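PDB 2WDD: sulfur oxidation protein SOXB from Thermus thermophilus, which hydrolyses the sulfur-sulfur bond of cysteine S-thiosulfonate in the sulfur oxidation pathway, at a site that holds two manganese ions. Local coordinates for residues 415-418 / 419-422; 376-380 / 381-385; 144-147 / 148-152; 160-163 / 164-168; 409-412 / 413-416. One frame throughout, in Å; residues are numbered along the deposited sequence.

Contact 1. Residues 415-418 / 419-422; sequences AITW and DHLY. With TBU (tertiary-butyl alcohol), chain D.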
loop_
_atom_site.group_PDB
_atom_site.type_symbol
_atom_site.label_atom_id
_atom_site.label_comp_id
_atom_site.label_asym_id
_atom_site.label_seq_id
_atom_site.Cartn_x
_atom_site.Cartn_y
_atom_site.Cartn_z
ATOM N N ALA A 415 -9.366 18.357 10.988
ATOM C CA ALA A 415 -10.136 18.754 9.821
ATOM C C ALA A 415 -9.782 17.873 8.627
ATOM O O ALA A 415 -8.606 17.571 8.392
ATOM C CB ALA A 415 -9.869 20.227 9.485
ATOM N N ILE A 416 -10.809 17.468 7.883
ATOM C CA ILE A 416 -10.645 16.709 6.644
ATOM C C ILE A 416 -10.473 17.735 5.527
ATOM O O ILE A 416 -11.278 18.664 5.403
ATOM C CB ILE A 416 -11.866 15.824 6.347
ATOM C CG1 ILE A 416 -12.153 14.872 7.507
ATOM C CG2 ILE A 416 -11.670 15.057 5.031
ATOM C CD1 ILE A 416 -13.521 14.213 7.436
ATOM N N THR A 417 -9.449 17.546 4.705
ATOM C CA THR A 417 -9.149 18.472 3.614
ATOM C C THR A 417 -9.207 17.767 2.271
ATOM O O THR A 417 -9.308 16.536 2.201
ATOM C CB THR A 417 -7.750 19.075 3.796
ATOM O OG1 THR A 417 -6.774 18.044 3.579
ATOM C CG2 THR A 417 -7.584 19.648 5.201
ATOM N N TRP A 418 -9.135 18.548 1.198
ATOM C CA TRP A 418 -9.122 17.961 -0.132
ATOM C C TRP A 418 -7.905 17.049 -0.266
ATOM O O TRP A 418 -7.981 15.994 -0.895
ATOM C CB TRP A 418 -9.087 19.045 -1.209
ATOM C CG TRP A 418 -10.436 19.366 -1.754
ATOM C CD1 TRP A 418 -11.194 20.471 -1.483
ATOM C CD2 TRP A 418 -11.185 18.578 -2.678
ATOM N NE1 TRP A 418 -12.377 20.409 -2.176
ATOM C CE2 TRP A 418 -12.395 19.261 -2.927
ATOM C CE3 TRP A 418 -10.957 17.353 -3.313
ATOM C CZ2 TRP A 418 -13.368 18.763 -3.792
ATOM C CZ3 TRP A 418 -11.909 16.870 -4.184
ATOM C CH2 TRP A 418 -13.105 17.574 -4.417
ATOM N N ASP A 419 -6.785 17.450 0.323
ATOM C CA ASP A 419 -5.580 16.619 0.243
ATOM C C ASP A 419 -5.857 15.236 0.831
ATOM O O ASP A 419 -5.416 14.231 0.278
ATOM C CB ASP A 419 -4.367 17.291 0.889
ATOM C CG ASP A 419 -3.041 16.759 0.334
ATOM O OD1 ASP A 419 -2.910 16.654 -0.903
ATOM O OD2 ASP A 419 -2.167 16.364 1.135
ATOM N N HIS A 420 -6.643 15.180 1.905
ATOM C CA HIS A 420 -7.022 13.890 2.483
ATOM C C HIS A 420 -7.935 13.135 1.521
ATOM O O HIS A 420 -7.803 11.925 1.346
ATOM C CB HIS A 420 -7.759 14.057 3.816
ATOM C CG HIS A 420 -6.927 14.653 4.910
ATOM N ND1 HIS A 420 -7.383 15.694 5.690
ATOM C CD2 HIS A 420 -5.715 14.310 5.410
ATOM C CE1 HIS A 420 -6.481 15.982 6.610
ATOM N NE2 HIS A 420 -5.452 15.166 6.455
ATOM N N LEU A 421 -8.906 13.830 0.929
ATOM C CA LEU A 421 -9.812 13.148 0.012
ATOM C C LEU A 421 -9.010 12.495 -1.115
ATOM O O LEU A 421 -9.318 11.380 -1.533
ATOM C CB LEU A 421 -10.848 14.110 -0.572
ATOM C CG LEU A 421 -11.846 14.739 0.400
ATOM C CD1 LEU A 421 -12.938 15.480 -0.394
ATOM C CD2 LEU A 421 -12.439 13.685 1.316
ATOM N N TYR A 422 -7.992 13.188 -1.621
ATOM C CA TYR A 422 -7.163 12.625 -2.685
ATOM C C TYR A 422 -6.296 11.478 -2.154
ATOM O O TYR A 422 -6.071 10.494 -2.856
ATOM C CB TYR A 422 -6.282 13.691 -3.327
ATOM C CG TYR A 422 -7.033 14.790 -4.062
ATOM C CD1 TYR A 422 -8.083 14.497 -4.920
ATOM C CD2 TYR A 422 -6.662 16.124 -3.904
ATOM C CE1 TYR A 422 -8.773 15.512 -5.580
ATOM C CE2 TYR A 422 -7.340 17.144 -4.567
ATOM C CZ TYR A 422 -8.385 16.827 -5.402
ATOM O OH TYR A 422 -9.050 17.836 -6.061
HETATM O O TBU D . -8.087 16.332 -9.309
HETATM C C TBU D . -7.918 17.006 -10.556
HETATM C C1 TBU D . -8.554 18.381 -10.504
HETATM C C2 TBU D . -6.423 17.150 -10.835
HETATM C C3 TBU D . -8.601 16.203 -11.665
#
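Asp-419 sets its CB near Thr-417 OG1 in the first turn of helix 418-425, where an acid is probably welcome at the positive end of the helix dipole. His-420 closes a capping box with Thr-417, the N-cap. Its backbone N gives a weak bond to Thr-417 OG1 (3.3 Å), while its ND1 accepts from Thr-417 N at 2.9 Å, tilted 18° from the ring plane. With CG beside the backbone N (chi1 -65°), the imidazole is turned back with its edge toward the incoming chain: Thr-417 OG1 lies over one face, and Ala-415 O comes to the edge, 3.2 Å from His-420 CE1. Leu-421 divides its two methyls. CD1 makes a CH-pi contact over the six-membered ring of Trp-418, 4.2 Å from the centroid, and CD2 touches Ile-416 CG2 at 4.0 Å; a branched apolar residue can fill both places. Tyr-422 brings its CZ to 3.4 Å from Trp-418 CE3, the two rings oblique at 35°. Its OH bonds to His-359 and lies 3.7 Å from the O of a bound tert-butanol, in a pocket completed by Leu-141 and Tyr-527. The turn joins edge strand 415-416, which pairs with 365-367, to a helix that packs through Trp-418 and Leu-421 on helix 526-537 and through Asp-419 and Tyr-422 on helix 357-361.

Contact 2. Residues 376-380 / 381-385; sequences TLYST and WDQLV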
loop_
_atom_site.group_PDB
_atom_site.type_symbol
_atom_site.label_atom_id
_atom_site.label_comp_id
_atom_site.label_asym_id
_atom_site.label_seq_id
_atom_site.Cartn_x
_atom_site.Cartn_y
_atom_site.Cartn_z
ATOM N N THR A 376 -8.969 -5.861 7.263
ATOM C CA THR A 376 -9.452 -6.875 6.322
ATOM C C THR A 376 -10.880 -6.577 5.857
ATOM O O THR A 376 -11.218 -6.790 4.688
ATOM C CB THR A 376 -9.430 -8.266 6.975
ATOM O OG1 THR A 376 -8.100 -8.569 7.398
ATOM C CG2 THR A 376 -9.918 -9.345 5.984
ATOM N N LEU A 377 -11.734 -6.161 6.791
ATOM C CA LEU A 377 -13.160 -6.089 6.538
ATOM C C LEU A 377 -13.904 -4.779 6.646
ATOM O O LEU A 377 -14.953 -4.616 6.006
ATOM C CB LEU A 377 -13.871 -7.070 7.486
ATOM C CG LEU A 377 -13.365 -8.515 7.442
ATOM C CD1 LEU A 377 -14.022 -9.311 8.567
ATOM C CD2 LEU A 377 -13.678 -9.142 6.081
ATOM N N TYR A 378 -13.467 -3.914 7.555
ATOM C CA TYR A 378 -14.260 -2.745 7.881
ATOM C C TYR A 378 -13.387 -1.590 8.348
ATOM O O TYR A 378 -12.390 -1.792 9.026
ATOM C CB TYR A 378 -15.231 -3.122 9.019
ATOM C CG TYR A 378 -15.893 -1.930 9.677
ATOM C CD1 TYR A 378 -17.071 -1.407 9.176
ATOM C CD2 TYR A 378 -15.325 -1.328 10.794
ATOM C CE1 TYR A 378 -17.648 -0.275 9.738
ATOM C CE2 TYR A 378 -15.891 -0.186 11.365
ATOM C CZ TYR A 378 -17.063 0.318 10.838
ATOM O OH TYR A 378 -17.634 1.440 11.396
ATOM N N SER A 379 -13.784 -0.374 8.007
ATOM C CA SER A 379 -13.062 0.797 8.490
ATOM C C SER A 379 -14.012 1.978 8.718
ATOM O O SER A 379 -15.070 2.068 8.102
ATOM C CB SER A 379 -11.940 1.200 7.534
ATOM O OG SER A 379 -12.455 1.993 6.468
ATOM N N THR A 380 -13.628 2.905 9.588
ATOM C CA THR A 380 -14.498 4.065 9.815
ATOM C C THR A 380 -14.472 5.018 8.629
ATOM O O THR A 380 -15.493 5.658 8.333
ATOM C CB THR A 380 -14.152 4.794 11.112
ATOM O OG1 THR A 380 -12.744 5.054 11.124
ATOM C CG2 THR A 380 -14.556 3.951 12.322
ATOM N N TRP A 381 -13.337 5.112 7.935
ATOM C CA TRP A 381 -13.291 5.954 6.742
ATOM C C TRP A 381 -14.270 5.407 5.701
ATOM O O TRP A 381 -15.044 6.163 5.119
ATOM C CB TRP A 381 -11.884 6.021 6.124
ATOM C CG TRP A 381 -11.935 6.611 4.724
ATOM C CD1 TRP A 381 -11.874 5.924 3.543
ATOM C CD2 TRP A 381 -12.260 7.970 4.378
ATOM N NE1 TRP A 381 -12.072 6.786 2.482
ATOM C CE2 TRP A 381 -12.305 8.045 2.971
ATOM C CE3 TRP A 381 -12.453 9.146 5.126
ATOM C CZ2 TRP A 381 -12.561 9.244 2.291
ATOM C CZ3 TRP A 381 -12.713 10.332 4.450
ATOM C CH2 TRP A 381 -12.769 10.370 3.049
ATOM N N ASP A 382 -14.246 4.097 5.457
ATOM C CA ASP A 382 -15.128 3.545 4.433
ATOM C C ASP A 382 -16.592 3.664 4.824
ATOM O O ASP A 382 -17.469 3.826 3.962
ATOM C CB ASP A 382 -14.748 2.113 4.070
ATOM C CG ASP A 382 -13.403 2.030 3.381
ATOM O OD1 ASP A 382 -13.189 2.754 2.383
ATOM O OD2 ASP A 382 -12.516 1.323 3.899
ATOM N N GLN A 383 -16.870 3.617 6.124
ATOM C CA GLN A 383 -18.241 3.816 6.554
ATOM C C GLN A 383 -18.652 5.257 6.251
ATOM O O GLN A 383 -19.767 5.501 5.784
ATOM C CB GLN A 383 -18.467 3.463 8.023
ATOM C CG GLN A 383 -19.888 3.818 8.430
ATOM C CD GLN A 383 -20.288 3.314 9.786
ATOM O OE1 GLN A 383 -19.796 2.294 10.252
ATOM N NE2 GLN A 383 -21.243 4.004 10.411
ATOM N N LEU A 384 -17.756 6.210 6.495
ATOM C CA LEU A 384 -18.056 7.609 6.205
ATOM C C LEU A 384 -18.417 7.769 4.727
ATOM O O LEU A 384 -19.396 8.440 4.382
ATOM C CB LEU A 384 -16.853 8.489 6.559
ATOM C CG LEU A 384 -16.977 9.992 6.311
ATOM C CD1 LEU A 384 -15.919 10.738 7.114
ATOM C CD2 LEU A 384 -16.834 10.297 4.829
ATOM N N VAL A 385 -17.632 7.147 3.846
ATOM C CA VAL A 385 -17.915 7.237 2.417
ATOM C C VAL A 385 -19.303 6.650 2.129
ATOM O O VAL A 385 -20.089 7.223 1.371
ATOM C CB VAL A 385 -16.820 6.550 1.586
ATOM C CG1 VAL A 385 -17.230 6.480 0.100
ATOM C CG2 VAL A 385 -15.491 7.278 1.748
#
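Ser-379 holds OG between its own backbone N and carbonyl carbon (chi1 83°), and Asp-382 keeps CG beside its backbone N (chi1 -67°), which brings hydroxyl and carboxylate together at the start of helix 380-392. Ser-379 is the N-cap of this helix, in the C-terminal domain of the 5'-nucleotidase family. Its OG works in both directions: it accepts from Asp-382 N at 2.9 Å and donates to Asp-382 OD2 at 2.7 Å, meeting that oxygen from above the carboxylate plane. A small hydroxyl suits the place because it can do both without bulk. The buried carboxylate has more to balance it, since OD1 pairs with Lys-373 and OD2 with Arg-468.

On another side of the turn, Tyr-378 starts away from the helix but is long enough to return, and its OH donates to Gln-383 OE1 at 2.6 Å. The oxygen sits at the edge of the phenol, with ring and amide planes 64° apart. Gln-383 reaches it with an extended chain, while its NE2 turns to Glu-387; Tyr-378 OH also bonds Glu-545 N. A phenylalanine at Tyr-378 would probably leave both Gln-383 OE1 and Glu-545 N without this partner, and the amide freer to turn. Between the two side-chain links the backbone closes the first turn, Gln-383 N donating to Ser-379 O at 3.1 Å.

Contact 3. Residues 144-147 / 148-152; sequences RGEA and VVRWQ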
loop_
_atom_site.group_PDB
_atom_site.type_symbol
_atom_site.label_atom_id
_atom_site.label_comp_id
_atom_site.label_asym_id
_atom_site.label_seq_id
_atom_site.Cartn_x
_atom_site.Cartn_y
_atom_site.Cartn_z
ATOM N N ARG A 144 -0.171 14.985 -12.633
ATOM C CA ARG A 144 -0.150 13.702 -13.322
ATOM C C ARG A 144 1.148 12.948 -13.007
ATOM O O ARG A 144 1.794 12.390 -13.900
ATOM C CB ARG A 144 -0.370 13.852 -14.830
ATOM C CG ARG A 144 -1.821 14.161 -15.202
ATOM C CD ARG A 144 -1.960 14.489 -16.687
ATOM N NE ARG A 144 -1.008 15.524 -17.086
ATOM C CZ ARG A 144 -0.200 15.432 -18.137
ATOM N NH1 ARG A 144 -0.228 14.352 -18.909
ATOM N NH2 ARG A 144 0.636 16.420 -18.418
ATOM N N GLY A 145 1.522 12.951 -11.727
ATOM C CA GLY A 145 2.700 12.254 -11.234
ATOM C C GLY A 145 4.029 12.984 -11.331
ATOM O O GLY A 145 4.991 12.614 -10.659
ATOM N N GLU A 146 4.097 14.022 -12.160
ATOM C CA GLU A 146 5.363 14.717 -12.369
ATOM C C GLU A 146 6.080 15.220 -11.121
ATOM O O GLU A 146 7.301 15.077 -11.000
ATOM C CB GLU A 146 5.219 15.838 -13.397
ATOM C CG GLU A 146 6.534 16.577 -13.641
ATOM C CD GLU A 146 6.403 17.706 -14.650
ATOM O OE1 GLU A 146 5.353 17.802 -15.317
ATOM O OE2 GLU A 146 7.356 18.500 -14.771
ATOM N N ALA A 147 5.337 15.827 -10.202
ATOM C CA ALA A 147 5.939 16.375 -8.993
ATOM C C ALA A 147 6.589 15.286 -8.127
ATOM O O ALA A 147 7.603 15.517 -7.468
ATOM C CB ALA A 147 4.913 17.165 -8.195
ATOM N N VAL A 148 5.988 14.100 -8.112
ATOM C CA VAL A 148 6.565 13.004 -7.342
ATOM C C VAL A 148 7.911 12.573 -7.931
ATOM O O VAL A 148 8.855 12.294 -7.188
ATOM C CB VAL A 148 5.608 11.809 -7.252
ATOM C CG1 VAL A 148 6.204 10.724 -6.341
ATOM C CG2 VAL A 148 4.239 12.252 -6.771
ATOM N N VAL A 149 7.988 12.499 -9.259
ATOM C CA VAL A 149 9.228 12.111 -9.937
ATOM C C VAL A 149 10.294 13.163 -9.660
ATOM O O VAL A 149 11.452 12.835 -9.381
ATOM C CB VAL A 149 9.021 11.935 -11.456
ATOM C CG1 VAL A 149 10.357 11.619 -12.134
ATOM C CG2 VAL A 149 7.992 10.840 -11.741
ATOM N N ARG A 150 9.908 14.429 -9.729
ATOM C CA ARG A 150 10.865 15.494 -9.449
ATOM C C ARG A 150 11.388 15.374 -8.028
ATOM O O ARG A 150 12.564 15.624 -7.770
ATOM C CB ARG A 150 10.268 16.880 -9.714
ATOM C CG ARG A 150 10.036 17.136 -11.198
ATOM C CD ARG A 150 9.731 18.594 -11.525
ATOM N NE ARG A 150 9.531 18.780 -12.965
ATOM C CZ ARG A 150 10.517 18.876 -13.856
ATOM N NH1 ARG A 150 11.781 18.842 -13.462
ATOM N NH2 ARG A 150 10.238 19.016 -15.146
ATOM N N TRP A 151 10.531 14.936 -7.109
ATOM C CA TRP A 151 10.981 14.722 -5.745
ATOM C C TRP A 151 11.966 13.548 -5.674
ATOM O O TRP A 151 13.011 13.641 -5.020
ATOM C CB TRP A 151 9.810 14.508 -4.783
ATOM C CG TRP A 151 10.300 13.915 -3.515
ATOM C CD1 TRP A 151 11.053 14.542 -2.559
ATOM C CD2 TRP A 151 10.236 12.537 -3.134
ATOM N NE1 TRP A 151 11.410 13.651 -1.583
ATOM C CE2 TRP A 151 10.941 12.407 -1.922
ATOM C CE3 TRP A 151 9.649 11.399 -3.699
ATOM C CZ2 TRP A 151 11.052 11.188 -1.247
ATOM C CZ3 TRP A 151 9.764 10.191 -3.031
ATOM C CH2 TRP A 151 10.469 10.095 -1.823
ATOM N N GLN A 152 11.664 12.449 -6.366
ATOM C CA GLN A 152 12.584 11.312 -6.359
ATOM C C GLN A 152 13.964 11.781 -6.818
ATOM O O GLN A 152 14.995 11.352 -6.291
ATOM C CB GLN A 152 12.098 10.203 -7.292
ATOM C CG GLN A 152 10.943 9.357 -6.769
ATOM C CD GLN A 152 10.459 8.386 -7.831
ATOM O OE1 GLN A 152 10.146 8.790 -8.949
ATOM N NE2 GLN A 152 10.452 7.099 -7.511
#
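Arg-150 and Glu-146, four residues apart, form an i to i+4 salt bridge along the first turns of helix 146-155. Arg-150 CB packs 3.7 Å from Glu-146 O, the carbonyl that accepts from Arg-150 N, and CG comes nearer to the same oxygen, at 3.4 Å. Extended from CG to NE, the chain runs alongside Glu-146 in the same direction, with CD 4.0 Å from Glu-146 OE2. Arg-150 NE donates to the anti lone pair of Glu-146 OE2 at 2.8 Å, and Arg-150 NH2 meets that oxygen at 3.0 Å, nearly along its C-O axis. Both donors thus grip one oxygen at the edge of the guanidinium, although the carboxylate plane is turned 49° from it. Glu-146 OE1 has a long, weak ion pair with Arg-172. Before them, Arg-144 ends helix 138-143 in a Schellman motif, and Gly-145, with positive phi, is the N-cap; its O takes a weak bond from Val-149 N at 3.3 Å.

Contact 4. Residues 160-163 / 164-168; sequences MVSH and WEWTL. With MN (manganese (II) ion), chain H.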
loop_
_atom_site.group_PDB
_atom_site.type_symbol
_atom_site.label_atom_id
_atom_site.label_comp_id
_atom_site.label_asym_id
_atom_site.label_seq_id
_atom_site.Cartn_x
_atom_site.Cartn_y
_atom_site.Cartn_z
ATOM N N MET A 160 13.674 1.886 -8.931
ATOM C CA MET A 160 12.290 1.741 -8.514
ATOM C C MET A 160 11.655 0.650 -9.358
ATOM O O MET A 160 12.169 0.283 -10.435
ATOM C CB MET A 160 11.491 3.040 -8.637
ATOM C CG MET A 160 10.844 3.260 -9.997
ATOM S SD MET A 160 9.825 4.807 -10.040
ATOM C CE MET A 160 8.271 4.219 -9.299
ATOM N N VAL A 161 10.573 0.084 -8.828
ATOM C CA VAL A 161 9.739 -0.863 -9.543
ATOM C C VAL A 161 8.329 -0.254 -9.567
ATOM O O VAL A 161 8.156 0.914 -9.183
ATOM C CB VAL A 161 9.802 -2.294 -8.995
ATOM C CG1 VAL A 161 11.224 -2.848 -9.163
ATOM C CG2 VAL A 161 9.359 -2.365 -7.538
ATOM N N SER A 162 7.334 -1.013 -10.018
ATOM C CA SER A 162 6.029 -0.386 -10.192
ATOM C C SER A 162 4.780 -1.218 -9.965
ATOM O O SER A 162 4.806 -2.440 -9.945
ATOM C CB SER A 162 5.961 0.140 -11.628
ATOM O OG SER A 162 5.808 -0.950 -12.534
ATOM N N HIS A 163 3.671 -0.491 -9.850
ATOM C CA HIS A 163 2.334 -1.047 -9.776
ATOM C C HIS A 163 1.326 0.041 -10.163
ATOM O O HIS A 163 0.959 0.155 -11.346
ATOM C CB HIS A 163 2.004 -1.669 -8.423
ATOM C CG HIS A 163 0.553 -2.020 -8.269
ATOM N ND1 HIS A 163 -0.026 -2.266 -7.044
ATOM C CD2 HIS A 163 -0.446 -2.112 -9.182
ATOM C CE1 HIS A 163 -1.316 -2.509 -7.206
ATOM N NE2 HIS A 163 -1.599 -2.415 -8.496
ATOM N N TRP A 164 0.922 0.877 -9.199
ATOM C CA TRP A 164 -0.071 1.926 -9.483
ATOM C C TRP A 164 0.397 2.980 -10.469
ATOM O O TRP A 164 -0.413 3.716 -11.018
ATOM C CB TRP A 164 -0.588 2.588 -8.200
ATOM C CG TRP A 164 -1.664 1.783 -7.525
ATOM C CD1 TRP A 164 -1.493 0.752 -6.642
ATOM C CD2 TRP A 164 -3.070 1.992 -7.628
ATOM N NE1 TRP A 164 -2.715 0.271 -6.226
ATOM C CE2 TRP A 164 -3.700 1.024 -6.820
ATOM C CE3 TRP A 164 -3.862 2.883 -8.364
ATOM C CZ2 TRP A 164 -5.090 0.911 -6.738
ATOM C CZ3 TRP A 164 -5.243 2.773 -8.265
ATOM C CH2 TRP A 164 -5.836 1.795 -7.463
ATOM N N GLU A 165 1.704 3.044 -10.699
ATOM C CA GLU A 165 2.271 3.973 -11.667
ATOM C C GLU A 165 1.530 3.844 -12.996
ATOM O O GLU A 165 1.270 4.841 -13.688
ATOM C CB GLU A 165 3.729 3.574 -11.914
ATOM C CG GLU A 165 4.722 4.134 -10.896
ATOM C CD GLU A 165 4.583 3.568 -9.482
ATOM O OE1 GLU A 165 4.186 2.389 -9.326
ATOM O OE2 GLU A 165 4.962 4.306 -8.545
ATOM N N TRP A 166 1.203 2.610 -13.358
ATOM C CA TRP A 166 0.551 2.363 -14.635
ATOM C C TRP A 166 -0.844 2.942 -14.790
ATOM O O TRP A 166 -1.372 2.950 -15.901
ATOM C CB TRP A 166 0.578 0.882 -14.973
ATOM C CG TRP A 166 1.995 0.412 -15.131
ATOM C CD1 TRP A 166 2.771 -0.172 -14.173
ATOM C CD2 TRP A 166 2.849 0.636 -16.261
ATOM N NE1 TRP A 166 4.054 -0.349 -14.644
ATOM C CE2 TRP A 166 4.126 0.133 -15.925
ATOM C CE3 TRP A 166 2.658 1.198 -17.529
ATOM C CZ2 TRP A 166 5.198 0.144 -16.821
ATOM C CZ3 TRP A 166 3.734 1.237 -18.405
ATOM C CH2 TRP A 166 4.983 0.702 -18.051
ATOM N N THR A 167 -1.448 3.411 -13.695
ATOM C CA THR A 167 -2.783 4.002 -13.792
ATOM C C THR A 167 -2.705 5.407 -14.375
ATOM O O THR A 167 -3.729 6.060 -14.579
ATOM C CB THR A 167 -3.571 3.952 -12.467
ATOM O OG1 THR A 167 -2.921 4.749 -11.477
ATOM C CG2 THR A 167 -3.711 2.514 -11.979
ATOM N N LEU A 168 -1.486 5.853 -14.671
ATOM C CA LEU A 168 -1.290 7.135 -15.342
ATOM C C LEU A 168 -1.365 6.892 -16.847
ATOM O O LEU A 168 -1.432 7.840 -17.627
ATOM C CB LEU A 168 0.073 7.737 -15.004
ATOM C CG LEU A 168 0.252 8.192 -13.553
ATOM C CD1 LEU A 168 1.701 8.538 -13.280
ATOM C CD2 LEU A 168 -0.657 9.368 -13.229
HETATM MN MN MN H . 0.767 -2.149 -4.957
HETATM O O HOH W 1 0.084 -1.747 -2.998
#
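His-163 and Trp-164, neighbours in sequence, send their rings the same way, and Trp-164 CD1 lies over one face of the imidazole, 3.3 Å from His-163 CE1. At chi1 170° the imidazole of His-163 swings clear of its own amide N and reaches the metal, where ND1 binds manganese at 2.2 Å. Water 1, Asp-132, His-263 and His-286 complete the site, and NE2 bonds His-226. This turn follows strand 159-160, supplies a ligand to the dinuclear manganese site, consistent with a metallophosphoesterase-type domain, and runs on as a 3-10 segment. Glu-165, bent at chi2 (68°), folds back toward the 160-163 segment. Its OE1 accepts from His-163 N at 3.0 Å and from Asp-132 N; OE2 takes the backbone N of Thr-133 and Trp-134. With an alanine in place of Glu-165, the amides of His-163 and Asp-132, both manganese ligands, would probably lose their shared acceptor. Trp-166 NE1 donates to Ser-162 OG at 2.8 Å, near the indole plane, and that hydroxyl also bonds Ser-218.

Contact 5. Residues 409-412 / 413-416; sequences TILP and GQAI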
loop_
_atom_site.group_PDB
_atom_site.type_symbol
_atom_site.label_atom_id
_atom_site.label_comp_id
_atom_site.label_asym_id
_atom_site.label_seq_id
_atom_site.Cartn_x
_atom_site.Cartn_y
_atom_site.Cartn_z
ATOM N N THR A 409 -4.920 8.627 7.857
ATOM C CA THR A 409 -5.707 8.480 9.072
ATOM C C THR A 409 -6.015 9.865 9.640
ATOM O O THR A 409 -5.108 10.663 9.822
ATOM C CB THR A 409 -4.933 7.627 10.111
ATOM O OG1 THR A 409 -4.572 6.359 9.540
ATOM C CG2 THR A 409 -5.774 7.397 11.350
ATOM N N ILE A 410 -7.287 10.135 9.922
ATOM C CA ILE A 410 -7.705 11.430 10.486
ATOM C C ILE A 410 -7.912 11.279 11.985
ATOM O O ILE A 410 -8.655 10.412 12.434
ATOM C CB ILE A 410 -9.011 11.914 9.827
ATOM C CG1 ILE A 410 -8.900 11.832 8.308
ATOM C CG2 ILE A 410 -9.348 13.335 10.276
ATOM C CD1 ILE A 410 -7.784 12.657 7.774
ATOM N N LEU A 411 -7.264 12.134 12.764
ATOM C CA LEU A 411 -7.369 12.048 14.218
ATOM C C LEU A 411 -8.633 12.726 14.717
ATOM O O LEU A 411 -9.194 13.595 14.046
ATOM C CB LEU A 411 -6.165 12.725 14.872
ATOM C CG LEU A 411 -4.776 12.165 14.555
ATOM C CD1 LEU A 411 -3.720 12.930 15.386
ATOM C CD2 LEU A 411 -4.751 10.677 14.879
ATOM N N PRO A 412 -9.054 12.390 15.940
ATOM C CA PRO A 412 -10.226 13.075 16.493
ATOM C C PRO A 412 -9.954 14.575 16.558
ATOM O O PRO A 412 -8.873 15.005 16.973
ATOM C CB PRO A 412 -10.323 12.503 17.911
ATOM C CG PRO A 412 -9.667 11.156 17.818
ATOM C CD PRO A 412 -8.551 11.333 16.840
ATOM N N GLY A 413 -10.934 15.368 16.133
ATOM C CA GLY A 413 -10.820 16.813 16.140
ATOM C C GLY A 413 -10.085 17.398 14.950
ATOM O O GLY A 413 -9.990 18.619 14.810
ATOM N N GLN A 414 -9.569 16.532 14.077
ATOM C CA GLN A 414 -8.822 16.978 12.909
ATOM C C GLN A 414 -9.728 17.316 11.727
ATOM O O GLN A 414 -10.739 16.656 11.501
ATOM C CB GLN A 414 -7.764 15.934 12.505
ATOM C CG GLN A 414 -6.915 16.361 11.317
ATOM C CD GLN A 414 -5.814 15.368 10.952
ATOM O OE1 GLN A 414 -5.795 14.228 11.422
ATOM N NE2 GLN A 414 -4.903 15.800 10.092
ATOM N N ALA A 415 -9.366 18.357 10.988
ATOM C CA ALA A 415 -10.136 18.754 9.821
ATOM C C ALA A 415 -9.782 17.873 8.627
ATOM O O ALA A 415 -8.606 17.571 8.392
ATOM C CB ALA A 415 -9.869 20.227 9.485
ATOM N N ILE A 416 -10.809 17.468 7.883
ATOM C CA ILE A 416 -10.645 16.709 6.644
ATOM C C ILE A 416 -10.473 17.735 5.527
ATOM O O ILE A 416 -11.278 18.664 5.403
ATOM C CB ILE A 416 -11.866 15.824 6.347
ATOM C CG1 ILE A 416 -12.153 14.872 7.507
ATOM C CG2 ILE A 416 -11.670 15.057 5.031
ATOM C CD1 ILE A 416 -13.521 14.213 7.436
#
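Gln-414 crosses Ile-410 at about a right angle and Leu-411 obliquely, its side chain spanning the open side of a type II beta turn that runs from Leu-411 to Gln-414. CG lies anti to the backbone N (chi1 -178°) and the chain is extended beyond it, which sends the amide back along the arm before the turn. There Gln-414 OE1 accepts from Leu-411 N at 2.9 Å, in the amide plane and almost straight at 173°. The turn has its own bond as well: Gln-414 N donates to Leu-411 O at 3.0 Å, from above the carbonyl plane. Ile-410 packs against the aliphatic part of the glutamine, its CG2 lying 3.8 Å from Gln-414 CB and 4.2 Å from Ile-416 CG1, so that the CG2 branch of this beta-branched residue touches both Gln-414 and Ile-416.

The corner residues fit their places. Pro-412, with its ring-restricted phi, takes the first corner, and Gly-413 the second, where phi is positive and a CB would collide with Pro-412 O. Gly-413 and Gln-414 together face Ser-367 as a G1 beta bulge, leading into strand 415-416. Leu-411 packs on helix 91-98. The chemistry implies a turn tied twice between the same two residues: both backbone polar atoms of Leu-411, N and O, are met by Gln-414, one by its side chain and one by its backbone.

How the contacts relate
Along the chain the order is contact 3, 4, 2, 5, 1, and in space they form two groups. Contacts 3 and 4 have centres about 12 Å apart and touch where Gln-152 NE2 lies 3.5 Å from Met-160 SD, joining helix 146-155 to the manganese-binding loop. Contacts 1, 2 and 5 belong to the 5'-nucleotidase C-terminal family region. Contacts 1 and 5, centres about 10 Å apart, share strand 415-416, and His-420 CD2 meets Ile-410 CD1 at 3.6 Å; Leu-421 CD2 packs 3.8 Å from Trp-381 CH2 of contact 2. Between contacts 1 and 4 the nearest atoms are about 9 Å apart, so the two groups approach without touching.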